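Local coordinates for protein fructuronate-tagaturonate epimerase UxaE from Cohnella laeviribosi in complex with 1 glycerol (Cohnella laeviribosi, PDB 6IL9) that catalyses the interconversion of fructuronate and tagaturonate, most likely at a zinc-binding site in its TIM barrel, at residues E269-D273 / L340-S344; K89-G95 / G361-T367; L181-Q186 / F250-I254; A86-Q90 / V296-S300. All coordinates share one frame; numbering follows the deposited sequence.

In the fold
All four contacts belong to the TIM barrel, whose eight parallel strands run in chain order. Contact 1 is buried inside it and is polar, built from two carboxylates, a serine, a histidine and zinc. Contact 2 joins the first and last strands and so closes the barrel; its strand end is buried, its loop end more exposed. It touches contact 1 along neighbouring strands 339-342 and 363-367. Contact 3 is buried too, but lies on the outer side, where helix 234-259 packs on strand 178-182 mainly through apolar and stacking contacts. Contact 4 is partly buried. It joins two loops at the other end of the barrel from the zinc, through a salt bridge, and shares Lys89 and Gln90 with contact 2.

Contact 1 (E269-D273 / L340-S344); sequences EISID and LSIHS. With ZN (zinc ion), chain C.
Glu269 and Ser341 face each other with CA atoms 8.1 Å apart, on strands that are not direct neighbours because strand 300-302 runs between them. The meeting is therefore made by side chains. The extended Glu269 chain, with CG anti to the backbone N (chi1 169°), carries its carboxylate across the barrel interior to two partners. His343 NE2 donates to Glu269 OE1 in a very short bond of 2.5 Å that is bent to 144° at the hydrogen. OE1 lies at the edge of the imidazole, near its plane. Ser341 OG donates to Glu269 OE2 over 2.6 Å, coming from above the carboxylate plane. Ser300 and Lys366 also bind this carboxylate. An alanine in place of Glu269 would probably leave His343 NE2 and Ser341 OG without this acceptor and Lys366 without this carboxylate, and the imidazole less firmly set for the metal. On the other side of the ring, His343 ND1 binds zinc at 2.3 Å, so the imidazole is held from both nitrogens. Asp273 OD2 binds the same zinc at 2.4 Å. Its other oxygen, OD1, sits over one face of the His343 ring and accepts a 2.7 Å hydrogen bond from Ser271 OG. Water 1 links Asp273 OD2 to Ser344 OG. Water 2, at 2.3 Å, and His161 complete the zinc sphere. A metal site at or near the C-terminal ends of the strands, backed by a His-carboxylate hydrogen bond, matches the usual place of the active site in a TIM barrel.

Contact 2 (K89-G95 / G361-T367); sequences KQSATIG and GRFHVKT
Thr93 and His364 pair in register between two parallel strands, 93-95 and 363-367, whose axes come within 4.6 Å. The tight part is here. Thr93 N donates to Phe363 O, and Gly95 N donates to Val365 O in a short, straight bond of 2.7 Å and 173°. The return bond from Val365 N to Thr93 O is weak. Gly95 O is gripped twice by Thr367: by N from above the carbonyl plane, and by OG1 in the plane, on a lone pair. Gly95 has no side chain, and the strands close to a CA-CA distance of 4.3 Å at Lys366. Thr93 OG1 meets the edge of the His364 ring, 2.6 Å from His364 ND1, in a hydrogen bond that either atom could donate. Lys339 also binds this hydroxyl.

The other end is looser and partly open to solvent. Arg362 bends at chi3 (70°) so that NH1 reaches Lys89 O at 2.9 Å, nearly in the guanidinium plane. Gln90 NE2 lies over one guanidinium face, with the amide plane 14° from it. Asp334 pairs with Arg362 NH2. Ala92 CB packs over a face of the Phe363 ring.

Strands 117-124 and 339-342 flank the pair in the barrel. On the outside, helix 469-487 covers it, with Leu484 on Ile94 and Leu487 on Phe363 and Val365.

Contact 3 (L181-Q186 / F250-I254); sequences LDCSEQ and FMIYI
The Phe250 ring is sandwiched between the Gln186 amide on one face and Ile254 on the opposite face. The amide and ring planes are 13° apart and stacked, with Gln186 NE2 3.4 Å above the plane and over the ring centre. Ile254 CG1, one helical turn on, lies on the far face, offset toward the rim. At the edge, near the ring plane, come Asp182 O and Cys183 SG. This is the strand-to-helix packing of a TIM barrel: strand 178-182, helix 234-259 and strand 267-271 form a beta-alpha-beta crossover, with further helices and a hairpin inserted before the helix.

Gln186 folds back at chi2 (82°), which lays its amide flat on the ring. Cys183 SG makes an edge-on sulfur-aromatic contact, 5.3 Å from the Phe250 centroid, and also touches Met251 CG at 3.7 Å. Leu181 packs against both Phe250 and Ile254. Its CD1 touches Phe250 CE2 at 3.7 Å, and its CD2 rests on Ile254 CB at 3.9 Å, so its branches fit between the two helix residues. Ile168 of helix 165-173 adds to this packing, on Leu181 and Ile254. Met251 turns to Val287 and Leu291 of helix 281-293.

Asp182 points away from the helix. Its OD2 hydrogen-bonds ND1 of the zinc ligand His161, which probably helps to orient that imidazole. Asp182 OD1 accepts from Ser184 N at 2.9 Å, nearly along its C-O axis, closing an Asx turn, and takes a second bond from Ser184 OG at 2.8 Å.

Contact 4 (A86-Q90 / V296-S300); sequences AFGKQ and VDIFS
Lys89 reaches along the 296-300 segment and ends between Asp297 and Ile298. The nearest CA atoms are those of Lys89 and Phe299, 5.3 Å apart. A bend at chi3 (91°) turns the end of the lysine toward its partners. Lys89 NZ then forms a salt bridge with Asp297 OD1 at 2.6 Å, met nearly along the C-O axis, with the two side chains at an oblique angle. It also donates to Ile298 O at 2.7 Å, from 46° above the carbonyl plane. Phe299 is turned the other way. Phe299 offers its ring edge to the 86-90 loop, with Phe299 CE1 3.0 Å from Gly88 O, close to the ring plane. If an alanine replaced Lys89, Asp297 would probably be left without its positive mate and the Ile298 carbonyl without this donor.

The contact lies near the N-terminal ends of the barrel strands. The 86-90 loop precedes strand 93-96, and Asp267 of strand 267-271 binds N of Phe87 and Gly88. The Phe87 ring stacks on His117 of strand 117-124. Ile298 packs on Leu291 and Ile292 of helix 281-293.

Contact 1 (E269-D273 / L340-S344)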
loop_
_atom_site.group_PDB
_atom_site.type_symbol
_atom_site.label_atom_id
_atom_site.label_comp_id
_atom_site.label_asym_id
_atom_site.label_seq_id
_atom_site.Cartn_x
_atom_site.Cartn_y
_atom_site.Cartn_z
ATOM N N GLU A 269 -4.752 -2.184 11.370
ATOM C CA GLU A 269 -4.170 -0.848 11.332
ATOM C C GLU A 269 -5.272 0.185 11.485
ATOM O O GLU A 269 -6.306 0.091 10.820
ATOM C CB GLU A 269 -3.413 -0.592 10.022
ATOM C CG GLU A 269 -3.046 0.882 9.868
ATOM C CD GLU A 269 -2.010 1.147 8.797
ATOM O OE1 GLU A 269 -2.385 1.719 7.753
ATOM O OE2 GLU A 269 -0.820 0.810 9.000
ATOM N N ILE A 270 -5.061 1.156 12.364
ATOM C CA ILE A 270 -5.997 2.260 12.530
ATOM C C ILE A 270 -5.424 3.461 11.792
ATOM O O ILE A 270 -4.296 3.887 12.059
ATOM C CB ILE A 270 -6.249 2.564 14.011
ATOM C CG1 ILE A 270 -7.001 1.386 14.636
ATOM C CG2 ILE A 270 -7.056 3.851 14.143
ATOM C CD1 ILE A 270 -6.806 1.264 16.114
ATOM N N SER A 271 -6.198 4.004 10.860
ATOM C CA SER A 271 -5.728 5.079 9.995
ATOM C C SER A 271 -6.525 6.338 10.288
ATOM O O SER A 271 -7.760 6.338 10.210
ATOM C CB SER A 271 -5.829 4.668 8.524
ATOM O OG SER A 271 -5.989 5.788 7.670
ATOM N N ILE A 272 -5.818 7.402 10.656
ATOM C CA ILE A 272 -6.424 8.719 10.793
ATOM C C ILE A 272 -5.511 9.723 10.097
ATOM O O ILE A 272 -5.403 10.878 10.522
ATOM C CB ILE A 272 -6.662 9.082 12.273
ATOM C CG1 ILE A 272 -5.376 8.929 13.088
ATOM C CG2 ILE A 272 -7.769 8.214 12.873
ATOM C CD1 ILE A 272 -5.539 9.238 14.540
ATOM N N ASP A 273 -4.854 9.287 9.014
ATOM C CA ASP A 273 -3.857 10.114 8.343
ATOM C C ASP A 273 -4.450 11.023 7.278
ATOM O O ASP A 273 -3.759 11.941 6.821
ATOM C CB ASP A 273 -2.769 9.244 7.709
ATOM C CG ASP A 273 -3.294 8.376 6.603
ATOM O OD1 ASP A 273 -3.899 7.322 6.909
ATOM O OD2 ASP A 273 -3.099 8.747 5.429
ATOM N N LEU A 340 4.167 2.603 14.593
ATOM C CA LEU A 340 3.764 3.735 13.768
ATOM C C LEU A 340 3.692 3.324 12.307
ATOM O O LEU A 340 4.546 2.581 11.808
ATOM C CB LEU A 340 4.755 4.887 13.914
ATOM C CG LEU A 340 4.804 5.597 15.254
ATOM C CD1 LEU A 340 5.809 6.749 15.142
ATOM C CD2 LEU A 340 3.431 6.101 15.644
ATOM N N SER A 341 2.671 3.826 11.618
ATOM C CA SER A 341 2.478 3.589 10.191
ATOM C C SER A 341 2.575 4.909 9.442
ATOM O O SER A 341 1.916 5.886 9.814
ATOM C CB SER A 341 1.122 2.936 9.937
ATOM O OG SER A 341 0.991 2.625 8.566
ATOM N N ILE A 342 3.385 4.930 8.387
ATOM C CA ILE A 342 3.614 6.124 7.575
ATOM C C ILE A 342 2.874 5.946 6.259
ATOM O O ILE A 342 3.305 5.165 5.405
ATOM C CB ILE A 342 5.111 6.360 7.314
ATOM C CG1 ILE A 342 5.954 6.138 8.576
ATOM C CG2 ILE A 342 5.329 7.748 6.705
ATOM C CD1 ILE A 342 5.677 7.105 9.687
ATOM N N HIS A 343 1.779 6.681 6.076
ATOM C CA HIS A 343 1.074 6.675 4.802
ATOM C C HIS A 343 1.636 7.738 3.866
ATOM O O HIS A 343 2.363 8.644 4.284
ATOM C CB HIS A 343 -0.421 6.871 5.026
ATOM C CG HIS A 343 -1.085 5.658 5.596
ATOM N ND1 HIS A 343 -2.331 5.224 5.201
ATOM C CD2 HIS A 343 -0.649 4.751 6.499
ATOM C CE1 HIS A 343 -2.655 4.131 5.866
ATOM N NE2 HIS A 343 -1.652 3.827 6.665
ATOM N N SER A 344 1.301 7.611 2.574
ATOM C CA SER A 344 1.923 8.446 1.536
ATOM C C SER A 344 3.438 8.472 1.720
ATOM O O SER A 344 4.085 9.517 1.595
ATOM C CB SER A 344 1.358 9.867 1.544
ATOM O OG SER A 344 -0.048 9.842 1.432
HETATM ZN ZN ZN C . -3.613 6.771 4.175
HETATM O O HOH W 1 -1.436 10.330 3.837
HETATM O O HOH W 2 -2.802 7.506 2.151
#

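Contact 2 (K89-G95 / G361-T367)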
loop_
_atom_site.group_PDB
_atom_site.type_symbol
_atom_site.label_atom_id
_atom_site.label_comp_id
_atom_site.label_asym_id
_atom_site.label_seq_id
_atom_site.Cartn_x
_atom_site.Cartn_y
_atom_site.Cartn_z
ATOM N N LYS A 89 3.356 -7.367 15.385
ATOM C CA LYS A 89 3.759 -5.969 15.501
ATOM C C LYS A 89 5.216 -5.767 15.918
ATOM O O LYS A 89 5.603 -4.628 16.214
ATOM C CB LYS A 89 2.813 -5.237 16.464
ATOM C CG LYS A 89 2.718 -5.850 17.849
ATOM C CD LYS A 89 1.523 -5.297 18.632
ATOM C CE LYS A 89 0.299 -6.153 18.417
ATOM N NZ LYS A 89 -0.860 -5.654 19.211
ATOM N N GLN A 90 6.050 -6.809 15.913
ATOM C CA GLN A 90 7.427 -6.700 16.399
ATOM C C GLN A 90 8.478 -6.849 15.303
ATOM O O GLN A 90 9.522 -7.471 15.507
ATOM C CB GLN A 90 7.691 -7.728 17.492
ATOM C CG GLN A 90 7.346 -7.219 18.851
ATOM C CD GLN A 90 8.039 -5.918 19.168
ATOM O OE1 GLN A 90 9.258 -5.759 18.982
ATOM N NE2 GLN A 90 7.260 -4.962 19.635
ATOM N N SER A 91 8.235 -6.260 14.140
ATOM C CA SER A 91 9.181 -6.347 13.037
ATOM C C SER A 91 8.925 -5.167 12.113
ATOM O O SER A 91 8.013 -4.364 12.338
ATOM C CB SER A 91 9.044 -7.675 12.285
ATOM O OG SER A 91 7.720 -7.820 11.793
ATOM N N ALA A 92 9.745 -5.061 11.075
ATOM C CA ALA A 92 9.564 -4.032 10.058
ATOM C C ALA A 92 8.724 -4.568 8.902
ATOM O O ALA A 92 8.882 -5.717 8.489
ATOM C CB ALA A 92 10.919 -3.561 9.535
ATOM N N THR A 93 7.818 -3.732 8.391
ATOM C CA THR A 93 7.007 -4.086 7.230
ATOM C C THR A 93 6.985 -2.913 6.259
ATOM O O THR A 93 7.061 -1.745 6.657
ATOM C CB THR A 93 5.546 -4.479 7.622
ATOM O OG1 THR A 93 4.983 -3.479 8.488
ATOM C CG2 THR A 93 5.496 -5.853 8.345
ATOM N N ILE A 94 6.903 -3.222 4.969
ATOM C CA ILE A 94 6.739 -2.177 3.965
ATOM C C ILE A 94 5.551 -2.544 3.092
ATOM O O ILE A 94 5.433 -3.694 2.648
ATOM C CB ILE A 94 8.011 -1.957 3.123
ATOM C CG1 ILE A 94 7.735 -0.862 2.091
ATOM C CG2 ILE A 94 8.496 -3.262 2.470
ATOM C CD1 ILE A 94 8.977 -0.192 1.524
ATOM N N GLY A 95 4.662 -1.578 2.873
ATOM C CA GLY A 95 3.528 -1.786 1.991
ATOM C C GLY A 95 3.953 -1.477 0.573
ATOM O O GLY A 95 4.460 -0.386 0.296
ATOM N N GLY A 361 13.613 0.797 14.060
ATOM C CA GLY A 361 13.415 -0.100 12.940
ATOM C C GLY A 361 12.099 -0.842 12.931
ATOM O O GLY A 361 11.910 -1.729 12.085
ATOM N N ARG A 362 11.184 -0.512 13.841
ATOM C CA ARG A 362 9.907 -1.210 14.005
ATOM C C ARG A 362 8.779 -0.294 13.531
ATOM O O ARG A 362 8.199 0.462 14.312
ATOM C CB ARG A 362 9.707 -1.592 15.466
ATOM C CG ARG A 362 8.546 -2.523 15.703
ATOM C CD ARG A 362 8.437 -2.831 17.184
ATOM N NE ARG A 362 7.995 -1.680 17.973
ATOM C CZ ARG A 362 6.733 -1.479 18.338
ATOM N NH1 ARG A 362 5.791 -2.340 17.955
ATOM N NH2 ARG A 362 6.415 -0.417 19.071
ATOM N N PHE A 363 8.462 -0.374 12.247
ATOM C CA PHE A 363 7.552 0.574 11.625
ATOM C C PHE A 363 6.784 -0.143 10.534
ATOM O O PHE A 363 7.116 -1.263 10.148
ATOM C CB PHE A 363 8.325 1.766 11.028
ATOM C CG PHE A 363 9.414 1.348 10.049
ATOM C CD1 PHE A 363 9.099 0.855 8.784
ATOM C CD2 PHE A 363 10.754 1.454 10.399
ATOM C CE1 PHE A 363 10.103 0.450 7.899
ATOM C CE2 PHE A 363 11.772 1.061 9.509
ATOM C CZ PHE A 363 11.450 0.563 8.264
ATOM N N HIS A 364 5.758 0.536 10.030
ATOM C CA HIS A 364 5.163 0.232 8.741
ATOM C C HIS A 364 5.233 1.488 7.885
ATOM O O HIS A 364 4.894 2.576 8.356
ATOM C CB HIS A 364 3.706 -0.225 8.880
ATOM C CG HIS A 364 3.131 -0.739 7.602
ATOM N ND1 HIS A 364 3.633 -1.851 6.967
ATOM C CD2 HIS A 364 2.123 -0.279 6.819
ATOM C CE1 HIS A 364 2.956 -2.068 5.855
ATOM N NE2 HIS A 364 2.032 -1.130 5.740
ATOM N N VAL A 365 5.675 1.338 6.636
ATOM C CA VAL A 365 5.662 2.422 5.658
ATOM C C VAL A 365 4.883 1.938 4.444
ATOM O O VAL A 365 5.125 0.827 3.966
ATOM C CB VAL A 365 7.087 2.840 5.258
ATOM C CG1 VAL A 365 7.048 3.839 4.105
ATOM C CG2 VAL A 365 7.831 3.430 6.461
ATOM N N LYS A 366 3.955 2.763 3.945
ATOM C CA LYS A 366 3.148 2.387 2.785
ATOM C C LYS A 366 3.570 3.157 1.542
ATOM O O LYS A 366 3.828 4.365 1.602
ATOM C CB LYS A 366 1.653 2.627 3.027
ATOM C CG LYS A 366 1.064 1.734 4.078
ATOM C CD LYS A 366 -0.446 1.587 3.895
ATOM C CE LYS A 366 -1.012 0.865 5.105
ATOM N NZ LYS A 366 -2.473 0.624 4.970
ATOM N N THR A 367 3.657 2.437 0.426
ATOM C CA THR A 367 3.846 2.992 -0.909
ATOM C C THR A 367 2.819 2.381 -1.850
ATOM O O THR A 367 2.271 1.298 -1.596
ATOM C CB THR A 367 5.250 2.710 -1.485
ATOM O OG1 THR A 367 5.328 1.339 -1.908
ATOM C CG2 THR A 367 6.338 2.994 -0.460
#

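Contact 3 (L181-Q186 / F250-I254)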
loop_
_atom_site.group_PDB
_atom_site.type_symbol
_atom_site.label_atom_id
_atom_site.label_comp_id
_atom_site.label_asym_id
_atom_site.label_seq_id
_atom_site.Cartn_x
_atom_site.Cartn_y
_atom_site.Cartn_z
ATOM N N LEU A 181 -8.278 0.369 8.796
ATOM C CA LEU A 181 -9.553 1.037 9.062
ATOM C C LEU A 181 -9.364 2.542 8.942
ATOM O O LEU A 181 -8.739 3.175 9.804
ATOM C CB LEU A 181 -10.097 0.677 10.445
ATOM C CG LEU A 181 -11.514 1.218 10.698
ATOM C CD1 LEU A 181 -12.477 0.551 9.737
ATOM C CD2 LEU A 181 -11.940 0.968 12.144
ATOM N N ASP A 182 -9.925 3.114 7.883
ATOM C CA ASP A 182 -9.962 4.555 7.694
ATOM C C ASP A 182 -11.032 5.138 8.607
ATOM O O ASP A 182 -12.228 4.877 8.414
ATOM C CB ASP A 182 -10.243 4.853 6.222
ATOM C CG ASP A 182 -10.057 6.314 5.861
ATOM O OD1 ASP A 182 -10.206 7.187 6.746
ATOM O OD2 ASP A 182 -9.753 6.583 4.673
ATOM N N CYS A 183 -10.607 5.930 9.598
ATOM C CA CYS A 183 -11.511 6.556 10.558
ATOM C C CYS A 183 -11.654 8.056 10.318
ATOM O O CYS A 183 -12.106 8.785 11.207
ATOM C CB CYS A 183 -11.036 6.286 11.988
ATOM S SG CYS A 183 -10.947 4.525 12.369
ATOM N N SER A 184 -11.276 8.527 9.126
ATOM C CA SER A 184 -11.298 9.960 8.847
ATOM C C SER A 184 -12.714 10.523 8.852
ATOM O O SER A 184 -12.919 11.674 9.252
ATOM C CB SER A 184 -10.616 10.243 7.505
ATOM O OG SER A 184 -11.374 9.729 6.419
ATOM N N GLU A 185 -13.703 9.738 8.424
ATOM C CA GLU A 185 -15.066 10.260 8.356
ATOM C C GLU A 185 -15.706 10.412 9.731
ATOM O O GLU A 185 -16.683 11.161 9.871
ATOM C CB GLU A 185 -15.926 9.359 7.471
ATOM C CG GLU A 185 -15.453 9.328 6.028
ATOM C CD GLU A 185 -16.556 8.987 5.049
ATOM O OE1 GLU A 185 -16.248 8.874 3.843
ATOM O OE2 GLU A 185 -17.722 8.832 5.482
ATOM N N GLN A 186 -15.188 9.727 10.747
ATOM C CA GLN A 186 -15.724 9.858 12.093
ATOM C C GLN A 186 -15.065 10.979 12.883
ATOM O O GLN A 186 -15.591 11.373 13.928
ATOM C CB GLN A 186 -15.569 8.534 12.849
ATOM C CG GLN A 186 -16.598 7.471 12.466
ATOM C CD GLN A 186 -16.239 6.710 11.194
ATOM O OE1 GLN A 186 -15.130 6.820 10.675
ATOM N NE2 GLN A 186 -17.193 5.940 10.681
ATOM N N PHE A 250 -15.937 3.831 16.855
ATOM C CA PHE A 250 -15.976 3.121 15.582
ATOM C C PHE A 250 -14.857 2.091 15.500
ATOM O O PHE A 250 -15.072 0.974 15.018
ATOM C CB PHE A 250 -15.885 4.135 14.435
ATOM C CG PHE A 250 -15.909 3.520 13.059
ATOM C CD1 PHE A 250 -17.001 2.775 12.628
ATOM C CD2 PHE A 250 -14.848 3.715 12.187
ATOM C CE1 PHE A 250 -17.026 2.217 11.358
ATOM C CE2 PHE A 250 -14.861 3.159 10.913
ATOM C CZ PHE A 250 -15.949 2.403 10.501
ATOM N N MET A 251 -13.658 2.452 15.971
ATOM C CA MET A 251 -12.556 1.498 16.049
ATOM C C MET A 251 -12.949 0.274 16.871
ATOM O O MET A 251 -12.747 -0.871 16.450
ATOM C CB MET A 251 -11.320 2.174 16.665
ATOM C CG MET A 251 -10.709 3.329 15.869
ATOM S SD MET A 251 -9.591 4.403 16.854
ATOM C CE MET A 251 -9.612 5.858 15.810
ATOM N N ILE A 252 -13.500 0.506 18.064
ATOM C CA ILE A 252 -13.854 -0.596 18.950
ATOM C C ILE A 252 -14.926 -1.469 18.309
ATOM O O ILE A 252 -14.856 -2.701 18.364
ATOM C CB ILE A 252 -14.317 -0.055 20.313
ATOM C CG1 ILE A 252 -13.153 0.648 21.015
ATOM C CG2 ILE A 252 -14.864 -1.187 21.177
ATOM C CD1 ILE A 252 -13.594 1.681 22.044
ATOM N N TYR A 253 -15.934 -0.839 17.702
ATOM C CA TYR A 253 -17.046 -1.568 17.097
ATOM C C TYR A 253 -16.559 -2.495 15.989
ATOM O O TYR A 253 -16.957 -3.665 15.916
ATOM C CB TYR A 253 -18.064 -0.562 16.560
ATOM C CG TYR A 253 -19.069 -1.102 15.560
ATOM C CD1 TYR A 253 -20.164 -1.853 15.981
ATOM C CD2 TYR A 253 -18.940 -0.824 14.199
ATOM C CE1 TYR A 253 -21.101 -2.324 15.066
ATOM C CE2 TYR A 253 -19.867 -1.299 13.276
ATOM C CZ TYR A 253 -20.942 -2.050 13.718
ATOM O OH TYR A 253 -21.867 -2.521 12.810
ATOM N N ILE A 254 -15.686 -1.986 15.122
ATOM C CA ILE A 254 -15.142 -2.803 14.038
ATOM C C ILE A 254 -14.262 -3.915 14.598
ATOM O O ILE A 254 -14.336 -5.072 14.160
ATOM C CB ILE A 254 -14.371 -1.914 13.043
ATOM C CG1 ILE A 254 -15.321 -0.955 12.305
ATOM C CG2 ILE A 254 -13.572 -2.764 12.072
ATOM C CD1 ILE A 254 -16.447 -1.643 11.536
#

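Contact 4 (A86-Q90 / V296-S300)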
loop_
_atom_site.group_PDB
_atom_site.type_symbol
_atom_site.label_atom_id
_atom_site.label_comp_id
_atom_site.label_asym_id
_atom_site.label_seq_id
_atom_site.Cartn_x
_atom_site.Cartn_y
_atom_site.Cartn_z
ATOM N N ALA A 86 -0.230 -12.914 8.223
ATOM C CA ALA A 86 -0.043 -11.805 9.144
ATOM C C ALA A 86 1.357 -11.865 9.740
ATOM O O ALA A 86 2.004 -12.911 9.743
ATOM C CB ALA A 86 -1.086 -11.857 10.257
ATOM N N PHE A 87 1.829 -10.723 10.259
ATOM C CA PHE A 87 3.188 -10.654 10.784
ATOM C C PHE A 87 3.280 -10.261 12.250
ATOM O O PHE A 87 4.349 -10.437 12.848
ATOM C CB PHE A 87 4.030 -9.669 9.956
ATOM C CG PHE A 87 4.352 -10.192 8.596
ATOM C CD1 PHE A 87 5.231 -11.253 8.451
ATOM C CD2 PHE A 87 3.727 -9.675 7.473
ATOM C CE1 PHE A 87 5.511 -11.775 7.191
ATOM C CE2 PHE A 87 3.992 -10.193 6.217
ATOM C CZ PHE A 87 4.884 -11.230 6.076
ATOM N N GLY A 88 2.222 -9.740 12.844
ATOM C CA GLY A 88 2.338 -9.211 14.195
ATOM C C GLY A 88 3.109 -7.899 14.188
ATOM O O GLY A 88 3.490 -7.373 13.146
ATOM N N LYS A 89 3.356 -7.367 15.385
ATOM C CA LYS A 89 3.759 -5.969 15.501
ATOM C C LYS A 89 5.216 -5.767 15.918
ATOM O O LYS A 89 5.603 -4.628 16.214
ATOM C CB LYS A 89 2.813 -5.237 16.464
ATOM C CG LYS A 89 2.718 -5.850 17.849
ATOM C CD LYS A 89 1.523 -5.297 18.632
ATOM C CE LYS A 89 0.299 -6.153 18.417
ATOM N NZ LYS A 89 -0.860 -5.654 19.211
ATOM N N GLN A 90 6.050 -6.809 15.913
ATOM C CA GLN A 90 7.427 -6.700 16.399
ATOM C C GLN A 90 8.478 -6.849 15.303
ATOM O O GLN A 90 9.522 -7.471 15.507
ATOM C CB GLN A 90 7.691 -7.728 17.492
ATOM C CG GLN A 90 7.346 -7.219 18.851
ATOM C CD GLN A 90 8.039 -5.918 19.168
ATOM O OE1 GLN A 90 9.258 -5.759 18.982
ATOM N NE2 GLN A 90 7.260 -4.962 19.635
ATOM N N VAL A 296 -8.492 -3.811 22.556
ATOM C CA VAL A 296 -8.318 -3.815 21.105
ATOM C C VAL A 296 -6.871 -4.175 20.784
ATOM O O VAL A 296 -5.939 -3.644 21.399
ATOM C CB VAL A 296 -8.699 -2.451 20.509
ATOM C CG1 VAL A 296 -8.333 -2.403 19.025
ATOM C CG2 VAL A 296 -10.201 -2.177 20.715
ATOM N N ASP A 297 -6.683 -5.078 19.813
ATOM C CA ASP A 297 -5.363 -5.568 19.411
ATOM C C ASP A 297 -4.927 -4.789 18.174
ATOM O O ASP A 297 -5.448 -5.011 17.082
ATOM C CB ASP A 297 -5.419 -7.069 19.124
ATOM C CG ASP A 297 -4.065 -7.664 18.774
ATOM O OD1 ASP A 297 -3.026 -7.016 19.008
ATOM O OD2 ASP A 297 -4.047 -8.809 18.267
ATOM N N ILE A 298 -3.987 -3.870 18.354
ATOM C CA ILE A 298 -3.590 -2.933 17.304
ATOM C C ILE A 298 -2.259 -3.382 16.717
ATOM O O ILE A 298 -1.302 -3.615 17.461
ATOM C CB ILE A 298 -3.480 -1.506 17.868
ATOM C CG1 ILE A 298 -4.783 -1.126 18.594
ATOM C CG2 ILE A 298 -3.108 -0.518 16.772
ATOM C CD1 ILE A 298 -4.702 0.196 19.359
ATOM N N PHE A 299 -2.186 -3.473 15.380
ATOM C CA PHE A 299 -0.916 -3.697 14.692
ATOM C C PHE A 299 -0.176 -2.382 14.510
ATOM O O PHE A 299 1.019 -2.276 14.823
ATOM C CB PHE A 299 -1.183 -4.385 13.340
ATOM C CG PHE A 299 -0.026 -4.363 12.358
ATOM C CD1 PHE A 299 0.956 -5.348 12.388
ATOM C CD2 PHE A 299 0.024 -3.401 11.350
ATOM C CE1 PHE A 299 1.993 -5.348 11.442
ATOM C CE2 PHE A 299 1.057 -3.385 10.427
ATOM C CZ PHE A 299 2.039 -4.360 10.468
ATOM N N SER A 300 -0.888 -1.350 14.056
ATOM C CA SER A 300 -0.243 -0.079 13.772
ATOM C C SER A 300 -1.258 1.047 13.864
ATOM O O SER A 300 -2.473 0.830 13.788
ATOM C CB SER A 300 0.421 -0.097 12.387
ATOM O OG SER A 300 -0.575 -0.232 11.391
#